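Local atomic coordinates of putative exported protein (Bordetella parapertussis, PDB entry 3OCJ), a protein that is of unknown function but has a Rossmann-like methyltransferase domain and probably transfers methyl groups from S-adenosylmethionine. Residues A[114-119]-A[142-147]; A[125-130]-A[154-159]; A[188-193]-A[222-227]; A[201-206]-A[267-272]; A[281-286]-A[299-304]. All coordinates share one frame; numbering follows the deposited sequence.

Interaction 1 of 5, residues A[114-119]-A[142-147]; sequences RHLRPG and PGVQLV
Gly-119 and Pro-142 are joined by a backbone hydrogen bond, Gly-119 N to Pro-142 O at 2.9 Å, bent at the hydrogen to 137°. Beside it runs a weaker CA-H...O contact, Gly-119 CA to Gly-143 O at 3.4 Å. Both glycines have positive phi, each at the turn of its own segment. Next to this bond the rings of Pro-118 and Pro-142 lie side by side and point the same way, Pro-118 CB being 4.0 Å from Pro-142 CD. Further along the chain, Val-144 sets CG1 opposite its backbone N (chi1 170°), which turns CG2 to the incoming chain; this methyl meets Arg-117 O at 3.6 Å and, more loosely, CG of Leu-116. Farther out, Arg-117 folds back on its own segment: NH1 donates to both Arg-114 O and Leu-116 O, each lying in the guanidinium plane, and so ties the end of the helix to the loop that follows. The contact thus joins the exit of helix 96-115 to the loop entering strand 145-150, with Leu-116 and Val-144 both resting on Val-122 of the intervening strand 121-124.

Interaction 2 of 5, residues A[125-130]-A[154-159]; sequences VPCGWM and EALDGA
Gly-128 and Trp-129 bring their backbone against helix 153-163, with Trp-129 CA only 3.9 Å from Ala-159 CA, as a type II' turn from Cys-127 to Met-130 is closed by Met-130 N bonding to Cys-127 O. This is the loop after the first strand of a Rossmann-like methyltransferase fold, a place where relatives usually bind S-adenosylmethionine. Small residues permit the close approach. Ala-155 CB lies 4.0 Å from Gly-128 CA, and Ala-159 CB lies 3.5 Å from Gly-128 O. Gly-128 N also bonds to Asp-150 OD2, at the end of strand 145-150, which further fixes the turn. From the start of the turn, Cys-127 directs SG at the CD2 methyl of Leu-156, a direction set by its chi1 of 65°. Selenomethionine Met-130 runs extended to its selenium, which touches Ala-159 CB from 4.1 Å. The indole of Trp-129 lies across the helix, with Ala-68 and Glu-69 of helix 68-76 also against it. Glu-154 O lies at the ring edge, whereas Gly-158 passes over one face in a CH-pi contact: its CA stands 3.7 Å from the centroid of the five-membered ring, 26° off the normal, and 3.3 Å from NE1.

Interaction 3 of 5, residues A[188-193]-A[222-227]; sequences YDLLTS and ALVTSF
Leu-191 and Leu-223 lie side by side on one face of a parallel strand pair, pointing the same way, with Leu-191 CD2 3.5 Å from Leu-223 CD1. Phe-213 of helix 203-216 covers both; that helix links the two strands in a beta-alpha-beta crossover of the Rossmann-like sheet. The opposite face carries Leu-190, Thr-192, Ala-222 and Val-224. Here Leu-190 leans across with CD2, reaching Ala-222 CB at 4.0 Å and, more distantly, CG2 of Val-224. Thr-192 and Val-224 cross obliquely; OG1 of Thr-192 lies beside Val-224, 4.1 Å from its CB, and Phe-108 of helix 96-115 packs on the threonine. Between these two layers the backbones form a regular parallel ladder, with Ala-222 N bonded to Asp-189 O, Leu-191 N to Ala-222 O, Val-224 N to Leu-191 O at 2.8 Å, and Ser-193 N to Val-224 O. At the C-terminal end the ladder changes character. Thr-225, with chi1 at -168°, reaches across with OG1 to donate to Ser-193 O over 2.7 Å, arriving 39° out of the carbonyl plane. A water then donates to both Thr-225 OG1 and Ser-193 OG, at 2.9 Å each, while Ser-193 OG also bonds to Val-125 O in the loop after strand 121-124. Ser-226 turns its hydroxyl to Asn-194 ND2. Mostly apolar groups therefore line both faces along the middle of these strands, whereas hydroxyls and a bound water take over at their C-terminal ends, where the side-chain bond from Thr-225 continues the link between the chains.

Interaction 4 of 5, residues A[201-206]-A[267-272]; sequences PDDARV and ALRTHA
Arg-269 reaches from its loop to the start of helix 203-216, where its guanidinium meets Asp-203 and Val-206. CB already points toward that helix, and the chain runs extended from CG to NE, its CD passing 4.1 Å from Asp-203 OD1. NE donates to that same oxygen at 2.9 Å, approaching from 41° above the carboxylate plane. Beyond CZ, NH2 also donates to OD1, at 3.0 Å, this time on the anti lone pair. The salt bridge is thus a side-on grip by two nitrogens on a single oxygen, the carboxylate and guanidinium planes turned 72° apart; OD1 is also bonded to a glycerol molecule, probably from the crystallisation liquor. Val-206 comes over one face of the guanidinium, its CG2 3.6 Å from NH1. The outer nitrogens have further partners in the loop before the helix: NH1 bonds to Asn-197 O and NH2 to Glu-200 O. This combination of carboxylate and carbonyls should favour the charged form of the arginine and hold its plane in place. Nearby, Ala-267 CB rests against Pro-201 CA at 3.7 Å. Asp-202, the N-cap residue, accepts from Arg-205 N through OD2 at 2.9 Å, again on the anti lone pair. The arrangement is a capped helix N-terminus with an acidic first-turn residue held by an arginine, in the part of the Rossmann-like domain where the chain leaves strand 188-192 for the next helix.

Interaction 5 of 5, residues A[281-286]-A[299-304]; sequences AGFTDL and VIARKP
Thr-284 and Arg-302 form an antiparallel hydrogen-bonded pair: Thr-284 N donates to Arg-302 O and Arg-302 N to Thr-284 O, both at 2.9 Å. It joins strand 298-302 to the chain entering strand 286-289, the antiparallel end of the sheet (strand order 3-2-1-4-5-7-6), as in class I methyltransferases. The pairing is short, because the chain turns a corner at Asp-285, which has positive phi (55°). Beyond the corner a water steps in, donating to Asp-285 O and Ile-300 O, and Leu-286 CA brings its hydrogen to Ile-300 O. Just before the pair, Gly-282 ends helix 271-280 in a Schellman motif.

On one side of the pair Phe-283 and Leu-286 converge on Ala-301. The phenyl ring meets Ala-301 CB through CD1 at 3.5 Å and has Arg-302 O at its edge, while Leu-286 approaches the same methyl with CD1 from 3.9 Å and sets CG near Val-299 CG2. Leu-278 packs on Phe-283, Leu-286 and Val-299, and Trp-214 meets the phenyl edge-to-face. On the other side Thr-284 OG1 lies 3.9 Å from Pro-304 CG, and Asp-285 CB touches Arg-302 CB. Arg-302 then bends at chi2 (80°) and chi3 (57°), which carries its guanidinium off to the side of the strand; NH2 bonds to Gly-220 O. A water in the guanidinium plane accepts from NE and donates to Asp-285 OD2, each at 3.0 Å.

One side of the pair is thus apolar and covered by helices 271-280 and 203-216, the other polar and hydrated. Asp-285 and Arg-302 interact through water, so any mutual stabilisation of their charges is probably modest.

Interaction 3 is the buried core of the set, and interactions 1 and 5 lie on the same sheet nearer the surface. Strands 221-226 and 298-302 are neighbours, so interaction 5 extends the sheet of interaction 3, antiparallel, with Val-299 N bonding to Thr-225 O, while His-115 of interaction 1 packs on Leu-190, Ile-300 and Arg-302. Interaction 2 meets interaction 3 at the other ends of the strands, where Val-125 N bonds to Thr-192 O. Interaction 4 lies farther off, yet Phe-227 touches the backbone of Arg-269. The chemistry varies accordingly: parallel backbone bonds in interaction 3, glycine turns in 1, helix-on-loop packing in 2, a salt bridge in 4 and water-bridged antiparallel pairing in 5.

Interaction 1 of 5, residues A[114-119]-A[142-147]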
# COMPACT_ATOMS: atom_id res chain seq x y z
N ARG A 114 -5.94 13.44 -13.71
CA ARG A 114 -7.19 14.14 -13.97
C ARG A 114 -7.32 15.43 -13.17
O ARG A 114 -7.84 16.43 -13.67
CB ARG A 114 -8.37 13.21 -13.64
CG ARG A 114 -9.72 13.90 -13.56
CD ARG A 114 -10.84 12.88 -13.35
NE ARG A 114 -12.09 13.54 -12.99
CZ ARG A 114 -13.27 12.93 -12.93
NH1 ARG A 114 -14.35 13.63 -12.59
NH2 ARG A 114 -13.38 11.64 -13.20
N HIS A 115 -6.83 15.41 -11.93
CA HIS A 115 -7.01 16.54 -11.02
C HIS A 115 -5.87 17.56 -11.06
O HIS A 115 -6.01 18.66 -10.54
CB HIS A 115 -7.25 16.04 -9.59
CG HIS A 115 -8.55 15.32 -9.42
ND1 HIS A 115 -9.70 15.97 -9.02
CD2 HIS A 115 -8.90 14.03 -9.63
CE1 HIS A 115 -10.70 15.10 -8.98
NE2 HIS A 115 -10.24 13.92 -9.36
N LEU A 116 -4.75 17.18 -11.68
CA LEU A 116 -3.57 18.05 -11.76
C LEU A 116 -3.90 19.32 -12.56
O LEU A 116 -4.59 19.25 -13.58
CB LEU A 116 -2.44 17.29 -12.45
CG LEU A 116 -0.98 17.57 -12.12
CD1 LEU A 116 -0.68 17.26 -10.66
CD2 LEU A 116 -0.09 16.74 -13.04
N ARG A 117 -3.41 20.46 -12.09
CA ARG A 117 -3.51 21.73 -12.83
C ARG A 117 -2.18 22.47 -12.69
O ARG A 117 -1.42 22.21 -11.76
CB ARG A 117 -4.62 22.62 -12.25
CG ARG A 117 -6.03 22.05 -12.33
CD ARG A 117 -6.53 21.97 -13.75
NE ARG A 117 -7.94 21.57 -13.79
CZ ARG A 117 -8.36 20.31 -13.79
NH1 ARG A 117 -7.48 19.32 -13.78
NH2 ARG A 117 -9.65 20.04 -13.82
N PRO A 118 -1.90 23.41 -13.60
CA PRO A 118 -0.66 24.19 -13.48
C PRO A 118 -0.56 24.85 -12.11
O PRO A 118 -1.55 25.36 -11.60
CB PRO A 118 -0.80 25.26 -14.58
CG PRO A 118 -1.73 24.64 -15.59
CD PRO A 118 -2.69 23.79 -14.79
N GLY A 119 0.64 24.82 -11.52
CA GLY A 119 0.89 25.51 -10.27
C GLY A 119 0.32 24.86 -9.02
O GLY A 119 0.44 25.41 -7.92
N PRO A 142 2.68 23.09 -15.92
CA PRO A 142 3.92 23.70 -15.45
C PRO A 142 3.79 24.20 -14.02
O PRO A 142 2.69 24.56 -13.58
CB PRO A 142 4.12 24.89 -16.40
CG PRO A 142 2.76 25.17 -16.98
CD PRO A 142 2.06 23.84 -17.03
N GLY A 143 4.89 24.23 -13.28
CA GLY A 143 4.91 24.89 -11.98
C GLY A 143 4.29 24.11 -10.84
O GLY A 143 4.09 24.66 -9.76
N VAL A 144 3.99 22.84 -11.07
CA VAL A 144 3.53 21.99 -9.98
C VAL A 144 4.61 21.86 -8.91
O VAL A 144 5.80 21.72 -9.21
CB VAL A 144 3.11 20.60 -10.51
CG1 VAL A 144 2.86 19.63 -9.36
CG2 VAL A 144 1.86 20.73 -11.40
N GLN A 145 4.20 21.94 -7.64
CA GLN A 145 5.10 21.68 -6.54
C GLN A 145 4.71 20.37 -5.89
O GLN A 145 3.53 20.12 -5.67
CB GLN A 145 5.04 22.80 -5.50
CG GLN A 145 5.37 24.17 -6.08
CD GLN A 145 5.09 25.28 -5.09
OE1 GLN A 145 5.01 25.05 -3.89
NE2 GLN A 145 4.95 26.50 -5.60
N LEU A 146 5.71 19.54 -5.61
CA LEU A 146 5.48 18.25 -4.97
C LEU A 146 5.98 18.25 -3.54
O LEU A 146 7.07 18.73 -3.25
CB LEU A 146 6.17 17.13 -5.75
CG LEU A 146 5.80 16.97 -7.23
CD1 LEU A 146 6.63 15.86 -7.87
CD2 LEU A 146 4.32 16.72 -7.42
N VAL A 147 5.18 17.67 -2.65
CA VAL A 147 5.55 17.62 -1.24
C VAL A 147 5.45 16.17 -0.78
O VAL A 147 4.44 15.50 -1.00
CB VAL A 147 4.62 18.51 -0.38
CG1 VAL A 147 5.01 18.42 1.10
CG2 VAL A 147 4.67 19.95 -0.86

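Interaction 2 of 5, residues A[125-130]-A[154-159]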
# COMPACT_ATOMS: atom_id res chain seq x y z
N VAL A 125 1.40 11.36 1.40
CA VAL A 125 1.56 11.10 2.83
C VAL A 125 0.98 9.72 3.14
O VAL A 125 -0.23 9.55 3.09
CB VAL A 125 0.76 12.14 3.68
CG1 VAL A 125 1.04 11.95 5.18
CG2 VAL A 125 1.05 13.59 3.22
N PRO A 126 1.83 8.72 3.45
CA PRO A 126 3.30 8.74 3.48
C PRO A 126 3.83 8.61 2.06
O PRO A 126 3.31 7.80 1.28
CB PRO A 126 3.63 7.49 4.28
CG PRO A 126 2.52 6.53 3.94
CD PRO A 126 1.29 7.37 3.72
N CYS A 127 4.82 9.42 1.72
CA CYS A 127 5.22 9.52 0.32
C CYS A 127 5.99 8.32 -0.22
O CYS A 127 5.98 8.08 -1.43
CB CYS A 127 6.01 10.81 0.05
SG CYS A 127 7.59 10.93 0.90
N GLY A 128 6.65 7.57 0.66
CA GLY A 128 7.53 6.51 0.20
C GLY A 128 8.50 7.07 -0.82
O GLY A 128 9.04 8.16 -0.65
N TRP A 129 8.72 6.33 -1.91
CA TRP A 129 9.62 6.78 -2.97
C TRP A 129 8.92 7.68 -3.99
O TRP A 129 9.53 8.08 -4.98
CB TRP A 129 10.26 5.59 -3.69
CG TRP A 129 11.32 4.88 -2.90
CD1 TRP A 129 11.66 5.12 -1.60
CD2 TRP A 129 12.17 3.82 -3.35
NE1 TRP A 129 12.68 4.28 -1.21
CE2 TRP A 129 13.01 3.47 -2.27
CE3 TRP A 129 12.31 3.15 -4.56
CZ2 TRP A 129 13.97 2.47 -2.37
CZ3 TRP A 129 13.27 2.15 -4.66
CH2 TRP A 129 14.08 1.82 -3.57
N MSE A 130 7.64 7.98 -3.75
CA MSE A 130 6.87 8.89 -4.60
C MSE A 130 6.64 8.36 -6.02
O MSE A 130 6.57 9.13 -6.99
CB MSE A 130 7.51 10.28 -4.63
CG MSE A 130 7.43 10.98 -3.28
SE MSE A 130 8.32 12.70 -3.20
CE MSE A 130 7.63 13.41 -4.78
N GLU A 154 14.61 6.51 5.39
CA GLU A 154 14.98 5.72 4.22
C GLU A 154 14.02 5.95 3.06
O GLU A 154 14.41 5.88 1.89
CB GLU A 154 15.03 4.23 4.55
CG GLU A 154 16.21 3.84 5.43
CD GLU A 154 17.54 4.19 4.79
OE1 GLU A 154 17.75 3.81 3.62
OE2 GLU A 154 18.36 4.84 5.46
N ALA A 155 12.75 6.21 3.38
CA ALA A 155 11.77 6.54 2.35
C ALA A 155 12.15 7.85 1.66
O ALA A 155 12.11 7.95 0.44
CB ALA A 155 10.37 6.63 2.96
N LEU A 156 12.50 8.85 2.46
CA LEU A 156 12.85 10.16 1.91
C LEU A 156 14.12 10.08 1.06
O LEU A 156 14.16 10.64 -0.03
CB LEU A 156 12.99 11.19 3.02
CG LEU A 156 11.71 11.33 3.85
CD1 LEU A 156 11.87 12.39 4.91
CD2 LEU A 156 10.49 11.65 2.95
N ASP A 157 15.13 9.37 1.55
CA ASP A 157 16.35 9.17 0.79
C ASP A 157 16.05 8.50 -0.54
O ASP A 157 16.61 8.86 -1.58
CB ASP A 157 17.36 8.34 1.58
CG ASP A 157 17.90 9.07 2.79
OD1 ASP A 157 17.59 10.27 2.96
OD2 ASP A 157 18.65 8.45 3.58
N GLY A 158 15.16 7.51 -0.52
CA GLY A 158 14.80 6.80 -1.73
C GLY A 158 14.02 7.66 -2.71
O GLY A 158 14.16 7.53 -3.93
N ALA A 159 13.16 8.53 -2.18
CA ALA A 159 12.42 9.45 -3.05
C ALA A 159 13.38 10.38 -3.77
O ALA A 159 13.27 10.59 -4.98
CB ALA A 159 11.40 10.25 -2.24

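Interaction 3 of 5, residues A[188-193]-A[222-227]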
# COMPACT_ATOMS: atom_id res chain seq x y z
N TYR A 188 -2.22 22.20 0.63
CA TYR A 188 -2.15 21.37 -0.58
C TYR A 188 -3.43 21.41 -1.41
O TYR A 188 -4.54 21.43 -0.87
CB TYR A 188 -1.85 19.90 -0.22
CG TYR A 188 -0.82 19.73 0.87
CD1 TYR A 188 0.42 20.35 0.79
CD2 TYR A 188 -1.09 18.93 1.97
CE1 TYR A 188 1.36 20.20 1.79
CE2 TYR A 188 -0.15 18.76 2.98
CZ TYR A 188 1.06 19.40 2.87
OH TYR A 188 1.99 19.23 3.88
N ASP A 189 -3.27 21.37 -2.73
CA ASP A 189 -4.42 21.26 -3.62
C ASP A 189 -4.88 19.82 -3.76
O ASP A 189 -6.07 19.54 -3.96
CB ASP A 189 -4.06 21.82 -4.99
CG ASP A 189 -3.75 23.29 -4.93
OD1 ASP A 189 -4.70 24.08 -4.74
OD2 ASP A 189 -2.57 23.65 -5.05
N LEU A 190 -3.92 18.92 -3.68
CA LEU A 190 -4.15 17.50 -3.88
C LEU A 190 -3.32 16.74 -2.87
O LEU A 190 -2.16 17.09 -2.63
CB LEU A 190 -3.70 17.10 -5.29
CG LEU A 190 -4.73 16.87 -6.38
CD1 LEU A 190 -4.01 16.64 -7.70
CD2 LEU A 190 -5.61 15.68 -6.02
N LEU A 191 -3.89 15.70 -2.26
CA LEU A 191 -3.13 14.88 -1.31
C LEU A 191 -3.42 13.43 -1.64
O LEU A 191 -4.58 13.04 -1.81
CB LEU A 191 -3.52 15.20 0.14
CG LEU A 191 -2.66 14.56 1.23
CD1 LEU A 191 -2.62 15.38 2.52
CD2 LEU A 191 -3.09 13.12 1.54
N THR A 192 -2.37 12.63 -1.78
CA THR A 192 -2.54 11.21 -2.00
C THR A 192 -1.95 10.40 -0.83
O THR A 192 -0.92 10.78 -0.26
CB THR A 192 -1.93 10.80 -3.35
OG1 THR A 192 -2.17 9.41 -3.59
CG2 THR A 192 -0.44 11.09 -3.39
N SER A 193 -2.62 9.31 -0.47
CA SER A 193 -2.21 8.48 0.65
C SER A 193 -2.51 7.02 0.38
O SER A 193 -3.64 6.66 0.06
CB SER A 193 -2.94 8.91 1.93
OG SER A 193 -2.52 8.13 3.04
N ALA A 222 -8.63 17.97 -3.24
CA ALA A 222 -9.06 16.58 -3.27
C ALA A 222 -8.05 15.64 -2.63
O ALA A 222 -6.84 15.89 -2.67
CB ALA A 222 -9.33 16.13 -4.71
N LEU A 223 -8.59 14.58 -2.05
CA LEU A 223 -7.82 13.47 -1.48
C LEU A 223 -7.96 12.26 -2.38
O LEU A 223 -9.07 11.92 -2.80
CB LEU A 223 -8.37 13.12 -0.10
CG LEU A 223 -7.86 11.83 0.55
CD1 LEU A 223 -6.37 11.94 0.92
CD2 LEU A 223 -8.70 11.53 1.78
N VAL A 224 -6.85 11.59 -2.67
CA VAL A 224 -6.87 10.31 -3.36
C VAL A 224 -6.29 9.28 -2.40
O VAL A 224 -5.12 9.34 -2.03
CB VAL A 224 -6.03 10.34 -4.65
CG1 VAL A 224 -6.00 8.97 -5.32
CG2 VAL A 224 -6.57 11.40 -5.61
N THR A 225 -7.11 8.34 -1.95
CA THR A 225 -6.60 7.31 -1.06
C THR A 225 -7.20 5.95 -1.44
O THR A 225 -7.75 5.79 -2.54
CB THR A 225 -6.77 7.69 0.44
OG1 THR A 225 -6.02 6.79 1.27
CG2 THR A 225 -8.23 7.72 0.87
N SER A 226 -7.05 4.97 -0.56
CA SER A 226 -7.37 3.59 -0.90
C SER A 226 -7.67 2.82 0.37
O SER A 226 -7.39 3.28 1.47
CB SER A 226 -6.18 2.93 -1.57
OG SER A 226 -5.08 2.92 -0.67
N PHE A 227 -8.24 1.64 0.22
CA PHE A 227 -8.47 0.78 1.38
C PHE A 227 -8.63 -0.65 0.92
O PHE A 227 -9.17 -0.90 -0.16
CB PHE A 227 -9.71 1.25 2.16
CG PHE A 227 -10.96 1.36 1.31
CD1 PHE A 227 -11.95 0.41 1.40
CD2 PHE A 227 -11.11 2.43 0.44
CE1 PHE A 227 -13.10 0.52 0.63
CE2 PHE A 227 -12.26 2.54 -0.34
CZ PHE A 227 -13.24 1.59 -0.25
O HOH W 1 -5.07 7.10 3.94

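Interaction 4 of 5, residues A[201-206]-A[267-272]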
# COMPACT_ATOMS: atom_id res chain seq x y z
N PRO A 201 -6.34 -0.89 12.87
CA PRO A 201 -7.67 -1.49 13.04
C PRO A 201 -8.71 -0.58 13.72
O PRO A 201 -9.91 -0.83 13.59
CB PRO A 201 -7.39 -2.73 13.89
CG PRO A 201 -6.14 -2.39 14.65
CD PRO A 201 -5.31 -1.55 13.70
N ASP A 202 -8.26 0.46 14.42
CA ASP A 202 -9.19 1.34 15.10
C ASP A 202 -9.82 2.34 14.14
O ASP A 202 -9.14 3.22 13.61
CB ASP A 202 -8.52 2.06 16.27
CG ASP A 202 -9.51 2.86 17.10
OD1 ASP A 202 -10.07 2.29 18.06
OD2 ASP A 202 -9.74 4.03 16.78
N ASP A 203 -11.13 2.23 13.96
CA ASP A 203 -11.84 3.06 12.98
C ASP A 203 -11.71 4.55 13.29
O ASP A 203 -11.51 5.36 12.38
CB ASP A 203 -13.33 2.68 12.94
CG ASP A 203 -13.58 1.28 12.40
OD1 ASP A 203 -12.68 0.69 11.77
OD2 ASP A 203 -14.71 0.77 12.60
N ALA A 204 -11.82 4.92 14.56
CA ALA A 204 -11.73 6.33 14.92
C ALA A 204 -10.36 6.92 14.63
O ALA A 204 -10.26 8.08 14.23
CB ALA A 204 -12.12 6.56 16.38
N ARG A 205 -9.30 6.13 14.82
CA ARG A 205 -7.96 6.65 14.51
C ARG A 205 -7.83 6.93 13.01
O ARG A 205 -7.19 7.89 12.61
CB ARG A 205 -6.86 5.69 14.99
CG ARG A 205 -6.74 5.63 16.51
CD ARG A 205 -5.62 4.69 16.95
NE ARG A 205 -5.46 4.68 18.40
CZ ARG A 205 -4.68 5.51 19.08
NH1 ARG A 205 -3.97 6.43 18.45
NH2 ARG A 205 -4.61 5.40 20.41
N VAL A 206 -8.45 6.09 12.18
CA VAL A 206 -8.43 6.33 10.74
C VAL A 206 -9.28 7.54 10.36
O VAL A 206 -8.86 8.36 9.55
CB VAL A 206 -8.83 5.05 9.97
CG1 VAL A 206 -9.06 5.36 8.48
CG2 VAL A 206 -7.74 4.01 10.12
N ALA A 267 -6.47 -4.37 8.54
CA ALA A 267 -7.59 -3.53 8.95
C ALA A 267 -8.45 -3.32 7.71
O ALA A 267 -8.24 -2.38 6.95
CB ALA A 267 -7.11 -2.20 9.50
N LEU A 268 -9.40 -4.22 7.51
CA LEU A 268 -10.19 -4.28 6.28
C LEU A 268 -11.50 -3.54 6.49
O LEU A 268 -12.12 -3.68 7.54
CB LEU A 268 -10.43 -5.74 5.88
CG LEU A 268 -9.17 -6.63 5.85
CD1 LEU A 268 -9.51 -8.07 5.47
CD2 LEU A 268 -8.12 -6.05 4.90
N ARG A 269 -11.92 -2.77 5.49
CA ARG A 269 -13.09 -1.91 5.62
C ARG A 269 -13.88 -1.90 4.32
O ARG A 269 -13.32 -2.04 3.23
CB ARG A 269 -12.67 -0.48 5.97
CG ARG A 269 -12.10 -0.36 7.39
CD ARG A 269 -11.85 1.10 7.82
NE ARG A 269 -11.39 1.07 9.22
CZ ARG A 269 -10.12 0.95 9.60
NH1 ARG A 269 -9.14 0.95 8.71
NH2 ARG A 269 -9.86 0.86 10.90
N THR A 270 -15.20 -1.76 4.45
CA THR A 270 -16.06 -1.70 3.28
C THR A 270 -16.09 -0.28 2.68
O THR A 270 -15.62 0.69 3.30
CB THR A 270 -17.49 -2.09 3.64
OG1 THR A 270 -18.00 -1.14 4.58
CG2 THR A 270 -17.55 -3.49 4.24
N HIS A 271 -16.69 -0.17 1.50
CA HIS A 271 -16.93 1.12 0.87
C HIS A 271 -17.79 1.99 1.79
O HIS A 271 -17.50 3.16 1.98
CB HIS A 271 -17.68 0.94 -0.46
CG HIS A 271 -16.85 0.35 -1.56
ND1 HIS A 271 -16.58 -0.99 -1.67
CD2 HIS A 271 -16.27 0.94 -2.64
CE1 HIS A 271 -15.85 -1.21 -2.76
NE2 HIS A 271 -15.64 -0.05 -3.36
N ALA A 272 -18.84 1.40 2.35
CA ALA A 272 -19.73 2.16 3.22
C ALA A 272 -19.02 2.65 4.48
O ALA A 272 -19.23 3.78 4.92
CB ALA A 272 -20.97 1.33 3.59

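Interaction 5 of 5, residues A[281-286]-A[299-304]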
# COMPACT_ATOMS: atom_id res chain seq x y z
N ALA A 281 -15.09 13.21 8.42
CA ALA A 281 -13.93 14.08 8.30
C ALA A 281 -14.17 15.35 7.48
O ALA A 281 -13.30 16.23 7.45
CB ALA A 281 -12.76 13.31 7.73
N GLY A 282 -15.31 15.44 6.80
CA GLY A 282 -15.69 16.65 6.08
C GLY A 282 -15.69 16.57 4.56
O GLY A 282 -15.96 17.56 3.86
N PHE A 283 -15.37 15.39 4.03
CA PHE A 283 -15.33 15.20 2.58
C PHE A 283 -16.71 15.02 1.95
O PHE A 283 -17.65 14.54 2.58
CB PHE A 283 -14.43 14.02 2.22
CG PHE A 283 -12.98 14.28 2.47
CD1 PHE A 283 -12.23 15.02 1.55
CD2 PHE A 283 -12.36 13.82 3.62
CE1 PHE A 283 -10.89 15.28 1.78
CE2 PHE A 283 -11.01 14.08 3.85
CZ PHE A 283 -10.27 14.81 2.94
N THR A 284 -16.80 15.41 0.68
CA THR A 284 -18.02 15.27 -0.11
C THR A 284 -17.67 14.72 -1.49
O THR A 284 -16.50 14.54 -1.83
CB THR A 284 -18.74 16.62 -0.27
OG1 THR A 284 -17.90 17.54 -0.99
CG2 THR A 284 -19.09 17.22 1.08
N ASP A 285 -18.70 14.45 -2.29
CA ASP A 285 -18.54 14.09 -3.69
C ASP A 285 -17.61 12.88 -3.91
O ASP A 285 -16.83 12.86 -4.86
CB ASP A 285 -18.04 15.29 -4.51
CG ASP A 285 -19.03 16.44 -4.52
OD1 ASP A 285 -20.23 16.21 -4.26
OD2 ASP A 285 -18.61 17.58 -4.81
N LEU A 286 -17.75 11.87 -3.07
CA LEU A 286 -16.85 10.71 -3.16
C LEU A 286 -17.02 9.95 -4.47
O LEU A 286 -18.15 9.74 -4.94
CB LEU A 286 -17.11 9.74 -2.01
CG LEU A 286 -16.39 9.98 -0.68
CD1 LEU A 286 -16.35 11.44 -0.23
CD2 LEU A 286 -16.96 9.07 0.41
N VAL A 299 -10.32 5.74 -3.65
CA VAL A 299 -11.37 6.71 -3.43
C VAL A 299 -10.84 8.13 -3.62
O VAL A 299 -9.75 8.47 -3.12
CB VAL A 299 -12.05 6.54 -2.05
CG1 VAL A 299 -11.02 6.66 -0.90
CG2 VAL A 299 -13.19 7.55 -1.87
N ILE A 300 -11.60 8.93 -4.35
CA ILE A 300 -11.30 10.35 -4.55
C ILE A 300 -12.36 11.14 -3.79
O ILE A 300 -13.56 10.97 -4.05
CB ILE A 300 -11.30 10.75 -6.03
CG1 ILE A 300 -10.34 9.84 -6.83
CG2 ILE A 300 -10.86 12.20 -6.17
CD1 ILE A 300 -10.98 8.61 -7.46
N ALA A 301 -11.93 11.98 -2.86
CA ALA A 301 -12.82 12.70 -1.96
C ALA A 301 -12.58 14.20 -2.07
O ALA A 301 -11.44 14.64 -2.03
CB ALA A 301 -12.58 12.21 -0.53
N ARG A 302 -13.65 14.98 -2.17
CA ARG A 302 -13.52 16.42 -2.35
C ARG A 302 -13.68 17.22 -1.06
O ARG A 302 -14.55 16.91 -0.25
CB ARG A 302 -14.56 16.91 -3.37
CG ARG A 302 -14.63 18.42 -3.52
CD ARG A 302 -13.52 18.94 -4.43
NE ARG A 302 -13.55 18.30 -5.75
CZ ARG A 302 -12.52 18.29 -6.59
NH1 ARG A 302 -12.64 17.69 -7.77
NH2 ARG A 302 -11.38 18.87 -6.26
N LYS A 303 -12.83 18.22 -0.86
CA LYS A 303 -13.05 19.22 0.18
C LYS A 303 -13.83 20.37 -0.44
O LYS A 303 -13.40 20.94 -1.44
CB LYS A 303 -11.73 19.74 0.74
CG LYS A 303 -11.90 20.82 1.80
CD LYS A 303 -10.59 21.13 2.48
CE LYS A 303 -10.76 22.25 3.51
NZ LYS A 303 -9.56 22.38 4.39
N PRO A 304 -14.98 20.73 0.15
CA PRO A 304 -15.79 21.81 -0.41
C PRO A 304 -15.01 23.11 -0.62
O PRO A 304 -14.14 23.46 0.17
CB PRO A 304 -16.89 21.99 0.64
CG PRO A 304 -17.04 20.64 1.25
CD PRO A 304 -15.65 20.05 1.27
O HOH W 2 -14.48 12.88 -6.03
O HOH W 3 -16.28 17.65 -6.68